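Local coordinates for protein isomaltodextranase (Arthrobacter globiformis, PDB 5AWO) that hydrolyses the (1->6)-alpha-D-glucosidic linkages of dextran-like polysaccharides, releasing successive isomaltose units from the non-reducing chain ends, at residues I54-A67 / W103-R117. Numbering follows the deposited sequence.
Sequences IPENEWKVNIDWLA and WQHDWAYWANYLAAR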
# COMPACT_ATOMS: atom_id res chain seq x y z
N ILE A 54 22.40 -14.08 -0.80
CA ILE A 54 23.36 -13.29 -0.02
C ILE A 54 24.11 -14.21 0.95
O ILE A 54 23.48 -14.96 1.70
CB ILE A 54 22.70 -12.10 0.71
CG1 ILE A 54 23.78 -11.12 1.23
CG2 ILE A 54 21.77 -12.56 1.81
CD1 ILE A 54 23.26 -9.83 1.85
N PRO A 55 25.45 -14.16 0.93
CA PRO A 55 26.17 -14.86 2.00
C PRO A 55 25.85 -14.36 3.39
O PRO A 55 25.56 -13.19 3.60
CB PRO A 55 27.65 -14.60 1.66
CG PRO A 55 27.67 -14.34 0.21
CD PRO A 55 26.38 -13.58 -0.06
N GLU A 56 25.92 -15.26 4.37
CA GLU A 56 25.57 -14.91 5.71
C GLU A 56 26.43 -13.77 6.26
O GLU A 56 25.92 -12.94 6.97
CB GLU A 56 25.68 -16.14 6.64
CG GLU A 56 24.96 -15.98 7.96
CD GLU A 56 24.99 -17.24 8.81
OE1 GLU A 56 26.01 -17.96 8.71
OE2 GLU A 56 24.01 -17.48 9.54
N ASN A 57 27.74 -13.77 5.95
CA ASN A 57 28.56 -12.66 6.44
C ASN A 57 28.20 -11.31 5.82
O ASN A 57 28.28 -10.27 6.50
CB ASN A 57 30.06 -12.88 6.24
CG ASN A 57 30.87 -11.86 7.03
OD1 ASN A 57 30.73 -11.76 8.24
ND2 ASN A 57 31.65 -11.03 6.33
N GLU A 58 27.78 -11.33 4.56
CA GLU A 58 27.31 -10.09 3.91
C GLU A 58 26.01 -9.60 4.52
O GLU A 58 25.83 -8.40 4.74
CB GLU A 58 27.18 -10.31 2.42
CG GLU A 58 28.55 -10.32 1.76
CD GLU A 58 29.23 -8.98 1.91
OE1 GLU A 58 28.91 -8.08 1.14
OE2 GLU A 58 30.04 -8.79 2.84
N TRP A 59 25.12 -10.52 4.85
CA TRP A 59 23.92 -10.19 5.62
C TRP A 59 24.27 -9.53 6.96
O TRP A 59 23.72 -8.50 7.33
CB TRP A 59 23.11 -11.47 5.79
CG TRP A 59 22.00 -11.53 6.79
CD1 TRP A 59 22.01 -12.19 8.00
CD2 TRP A 59 20.66 -11.01 6.65
NE1 TRP A 59 20.80 -12.09 8.60
CE2 TRP A 59 19.93 -11.40 7.79
CE3 TRP A 59 20.01 -10.28 5.65
CZ2 TRP A 59 18.59 -11.02 8.00
CZ3 TRP A 59 18.67 -9.93 5.86
CH2 TRP A 59 17.98 -10.29 7.00
N LYS A 60 25.23 -10.14 7.68
CA LYS A 60 25.64 -9.60 8.98
C LYS A 60 26.23 -8.18 8.85
O LYS A 60 25.86 -7.29 9.60
CB LYS A 60 26.67 -10.52 9.65
CG LYS A 60 27.05 -10.09 11.06
CD LYS A 60 28.13 -10.99 11.64
CE LYS A 60 28.48 -10.61 13.07
NZ LYS A 60 29.01 -9.22 13.18
N VAL A 61 27.14 -8.00 7.90
CA VAL A 61 27.81 -6.71 7.76
C VAL A 61 26.79 -5.63 7.36
O VAL A 61 26.80 -4.52 7.88
CB VAL A 61 29.03 -6.79 6.83
CG1 VAL A 61 29.68 -5.44 6.64
CG2 VAL A 61 30.09 -7.73 7.43
N ASN A 62 25.86 -5.98 6.47
CA ASN A 62 24.78 -5.02 6.17
C ASN A 62 23.93 -4.68 7.38
O ASN A 62 23.61 -3.51 7.61
CB ASN A 62 23.89 -5.54 5.04
CG ASN A 62 24.52 -5.36 3.67
OD1 ASN A 62 24.98 -6.31 3.02
ND2 ASN A 62 24.60 -4.12 3.25
N ILE A 63 23.56 -5.69 8.18
CA ILE A 63 22.79 -5.43 9.38
C ILE A 63 23.55 -4.48 10.33
O ILE A 63 22.96 -3.56 10.90
CB ILE A 63 22.42 -6.73 10.14
CG1 ILE A 63 21.37 -7.51 9.33
CG2 ILE A 63 21.93 -6.42 11.55
CD1 ILE A 63 21.12 -8.90 9.86
N ASP A 64 24.84 -4.75 10.53
CA ASP A 64 25.64 -3.92 11.44
C ASP A 64 25.72 -2.48 10.93
O ASP A 64 25.62 -1.53 11.71
CB ASP A 64 27.03 -4.52 11.64
CG ASP A 64 27.00 -5.84 12.41
OD1 ASP A 64 26.00 -6.11 13.08
OD2 ASP A 64 28.02 -6.58 12.34
N TRP A 65 25.83 -2.33 9.62
CA TRP A 65 25.81 -1.01 8.98
C TRP A 65 24.46 -0.34 9.18
O TRP A 65 24.40 0.82 9.56
CB TRP A 65 26.17 -1.15 7.50
CG TRP A 65 25.80 0.01 6.61
CD1 TRP A 65 26.31 1.28 6.62
CD2 TRP A 65 24.83 -0.03 5.57
NE1 TRP A 65 25.73 2.02 5.63
CE2 TRP A 65 24.83 1.24 4.96
CE3 TRP A 65 23.99 -1.03 5.06
CZ2 TRP A 65 24.00 1.54 3.89
CZ3 TRP A 65 23.17 -0.72 3.99
CH2 TRP A 65 23.17 0.56 3.42
N LEU A 66 23.36 -1.07 8.98
CA LEU A 66 22.05 -0.50 9.20
C LEU A 66 21.88 -0.08 10.65
O LEU A 66 21.34 0.97 10.95
CB LEU A 66 20.93 -1.48 8.85
CG LEU A 66 20.84 -1.83 7.36
CD1 LEU A 66 19.98 -3.06 7.22
CD2 LEU A 66 20.30 -0.67 6.55
N ALA A 67 22.32 -0.93 11.58
CA ALA A 67 22.09 -0.64 12.98
C ALA A 67 22.77 0.68 13.41
O ALA A 67 22.26 1.35 14.29
CB ALA A 67 22.57 -1.78 13.84
N TRP A 103 24.19 -21.03 5.53
CA TRP A 103 24.11 -20.22 6.74
C TRP A 103 24.35 -21.13 7.95
O TRP A 103 23.86 -22.25 7.99
CB TRP A 103 22.75 -19.52 6.83
CG TRP A 103 22.65 -18.31 5.94
CD1 TRP A 103 23.27 -18.11 4.75
CD2 TRP A 103 21.91 -17.13 6.21
NE1 TRP A 103 22.98 -16.85 4.26
CE2 TRP A 103 22.14 -16.23 5.14
CE3 TRP A 103 21.08 -16.72 7.26
CZ2 TRP A 103 21.54 -14.97 5.10
CZ3 TRP A 103 20.50 -15.46 7.21
CH2 TRP A 103 20.73 -14.60 6.12
N GLN A 104 25.12 -20.62 8.91
CA GLN A 104 25.39 -21.33 10.16
C GLN A 104 24.33 -21.10 11.22
O GLN A 104 24.27 -21.84 12.21
CB GLN A 104 26.76 -20.90 10.69
CG GLN A 104 27.90 -21.29 9.77
CD GLN A 104 29.26 -20.85 10.31
OE1 GLN A 104 29.54 -19.65 10.42
NE2 GLN A 104 30.11 -21.81 10.64
N HIS A 105 23.49 -20.08 11.04
CA HIS A 105 22.50 -19.73 12.04
C HIS A 105 21.13 -19.73 11.42
O HIS A 105 20.99 -19.41 10.24
CB HIS A 105 22.81 -18.36 12.62
CG HIS A 105 24.20 -18.22 13.15
ND1 HIS A 105 24.58 -18.75 14.36
CD2 HIS A 105 25.29 -17.61 12.63
CE1 HIS A 105 25.86 -18.48 14.57
NE2 HIS A 105 26.31 -17.78 13.54
N ASP A 106 20.12 -20.03 12.24
CA ASP A 106 18.73 -20.13 11.83
C ASP A 106 18.00 -18.78 11.93
O ASP A 106 18.59 -17.75 12.31
CB ASP A 106 18.00 -21.29 12.56
CG ASP A 106 17.81 -21.06 14.05
OD1 ASP A 106 18.05 -19.95 14.57
OD2 ASP A 106 17.35 -22.03 14.71
N TRP A 107 16.73 -18.77 11.57
CA TRP A 107 15.96 -17.53 11.56
C TRP A 107 15.90 -16.92 12.96
O TRP A 107 15.97 -15.71 13.12
CB TRP A 107 14.55 -17.77 11.07
CG TRP A 107 14.39 -18.13 9.59
CD1 TRP A 107 13.85 -19.26 9.07
CD2 TRP A 107 14.68 -17.28 8.47
NE1 TRP A 107 13.83 -19.21 7.70
CE2 TRP A 107 14.33 -17.99 7.31
CE3 TRP A 107 15.23 -16.01 8.33
CZ2 TRP A 107 14.49 -17.45 6.03
CZ3 TRP A 107 15.39 -15.47 7.06
CH2 TRP A 107 15.04 -16.20 5.93
N ALA A 108 15.76 -17.77 13.99
CA ALA A 108 15.61 -17.25 15.36
C ALA A 108 16.88 -16.55 15.81
O ALA A 108 16.81 -15.49 16.44
CB ALA A 108 15.28 -18.38 16.33
N TYR A 109 18.02 -17.12 15.49
CA TYR A 109 19.29 -16.48 15.80
C TYR A 109 19.33 -15.08 15.20
O TYR A 109 19.69 -14.11 15.88
CB TYR A 109 20.47 -17.27 15.29
CG TYR A 109 21.77 -16.54 15.47
CD1 TYR A 109 22.23 -15.65 14.51
CD2 TYR A 109 22.54 -16.71 16.62
CE1 TYR A 109 23.42 -14.98 14.65
CE2 TYR A 109 23.74 -16.02 16.79
CZ TYR A 109 24.18 -15.15 15.80
OH TYR A 109 25.37 -14.45 15.92
N TRP A 110 18.94 -14.97 13.93
CA TRP A 110 19.03 -13.66 13.28
C TRP A 110 17.98 -12.69 13.79
O TRP A 110 18.26 -11.49 13.90
CB TRP A 110 19.02 -13.81 11.75
CG TRP A 110 20.36 -14.28 11.30
CD1 TRP A 110 20.67 -15.49 10.75
CD2 TRP A 110 21.61 -13.59 11.46
NE1 TRP A 110 22.00 -15.57 10.51
CE2 TRP A 110 22.61 -14.42 10.95
CE3 TRP A 110 21.97 -12.33 11.96
CZ2 TRP A 110 23.96 -14.06 10.93
CZ3 TRP A 110 23.33 -11.97 11.95
CH2 TRP A 110 24.30 -12.84 11.43
N ALA A 111 16.79 -13.17 14.12
CA ALA A 111 15.78 -12.31 14.72
C ALA A 111 16.27 -11.77 16.08
O ALA A 111 16.03 -10.61 16.41
CB ALA A 111 14.46 -13.03 14.87
N ASN A 112 16.95 -12.59 16.87
CA ASN A 112 17.52 -12.09 18.12
C ASN A 112 18.69 -11.13 17.93
O ASN A 112 18.81 -10.13 18.68
CB ASN A 112 17.94 -13.25 19.02
CG ASN A 112 18.40 -12.77 20.38
OD1 ASN A 112 17.60 -12.28 21.17
ND2 ASN A 112 19.71 -12.85 20.63
N TYR A 113 19.57 -11.40 16.96
CA TYR A 113 20.70 -10.54 16.64
C TYR A 113 20.15 -9.16 16.25
O TYR A 113 20.63 -8.13 16.71
CB TYR A 113 21.52 -11.17 15.50
CG TYR A 113 22.79 -10.44 15.10
CD1 TYR A 113 22.76 -9.32 14.27
CD2 TYR A 113 24.05 -10.87 15.55
CE1 TYR A 113 23.92 -8.66 13.90
CE2 TYR A 113 25.21 -10.21 15.20
CZ TYR A 113 25.14 -9.10 14.39
OH TYR A 113 26.31 -8.45 14.03
N LEU A 114 19.12 -9.16 15.40
CA LEU A 114 18.43 -7.92 15.03
C LEU A 114 17.80 -7.22 16.26
O LEU A 114 17.95 -6.01 16.45
CB LEU A 114 17.38 -8.19 13.93
CG LEU A 114 17.97 -8.41 12.53
CD1 LEU A 114 17.08 -9.27 11.63
CD2 LEU A 114 18.27 -7.08 11.85
N ALA A 115 17.13 -7.98 17.11
CA ALA A 115 16.53 -7.42 18.33
C ALA A 115 17.56 -6.71 19.21
O ALA A 115 17.28 -5.62 19.73
CB ALA A 115 15.85 -8.53 19.12
N ALA A 116 18.76 -7.27 19.30
CA ALA A 116 19.82 -6.64 20.13
C ALA A 116 20.23 -5.28 19.57
O ALA A 116 20.79 -4.43 20.28
CB ALA A 116 21.03 -7.55 20.26
N ARG A 117 19.94 -5.09 18.28
CA ARG A 117 20.26 -3.85 17.58
C ARG A 117 19.01 -2.99 17.30
O ARG A 117 19.07 -2.11 16.44
CB ARG A 117 21.03 -4.20 16.30
CG ARG A 117 22.40 -4.76 16.62
CD ARG A 117 23.05 -5.58 15.52
NE ARG A 117 24.36 -6.08 15.96
CZ ARG A 117 24.55 -7.07 16.84
NH1 ARG A 117 23.53 -7.71 17.39
NH2 ARG A 117 25.79 -7.45 17.17
O HOH W 1 27.98 -17.29 10.60
O HOH W 2 26.18 -4.05 15.42
O HOH W 3 20.56 0.25 16.17
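W59, W103 and W110 form the tightly packed part of this contact, an aromatic cluster between two nearly parallel helices whose axes cross at -23°. The edge of W59 meets the face of W110 in a T-shaped pair, planes 84° apart, with W59 NE1 3.3 Å from W110 CD2. The CH2 corner of W103 reaches over one face of W59, its ring tilted against it, with CH2 3.3 Å from W59 CD1, while I63 CD1 touches the outer part of the opposite face. W103 is fixed at two further points: its NE1 donates in the ring plane to I54 O (3.2 Å), and E56 CB makes a CH-pi contact over its five-membered ring. Were W103 an alanine, I54 O would probably lose this donor, and a gap would be likely to open beside W59 and the aliphatic part of E56. With CG anti to the backbone N (chi1 -163°) and an extended chain, E56 carries its carboxylate across to the other segment: OE1 accepts from Q104 N at 2.8 Å, whereas OE2 takes H105 N on its syn lone pair and W110 NE1 (2.9 Å) on the anti side.

The solvent side of the contact is polar and partly water-mediated. Y113 OH donates to D64 OD1 (2.5 Å) and accepts from K60 NZ, which also pairs with D64 OD2. R117 NE reaches D64 OD1 only weakly, at 3.3 Å, and a water accepts from R117 NE and donates only weakly to D64 OD1.

Both helices belong to the TIM barrel: inward, W59 packs on W41 of strand 39-42, and W59 and L114 touch L121 of strand 120-124, while I54 leans on helix 44-50.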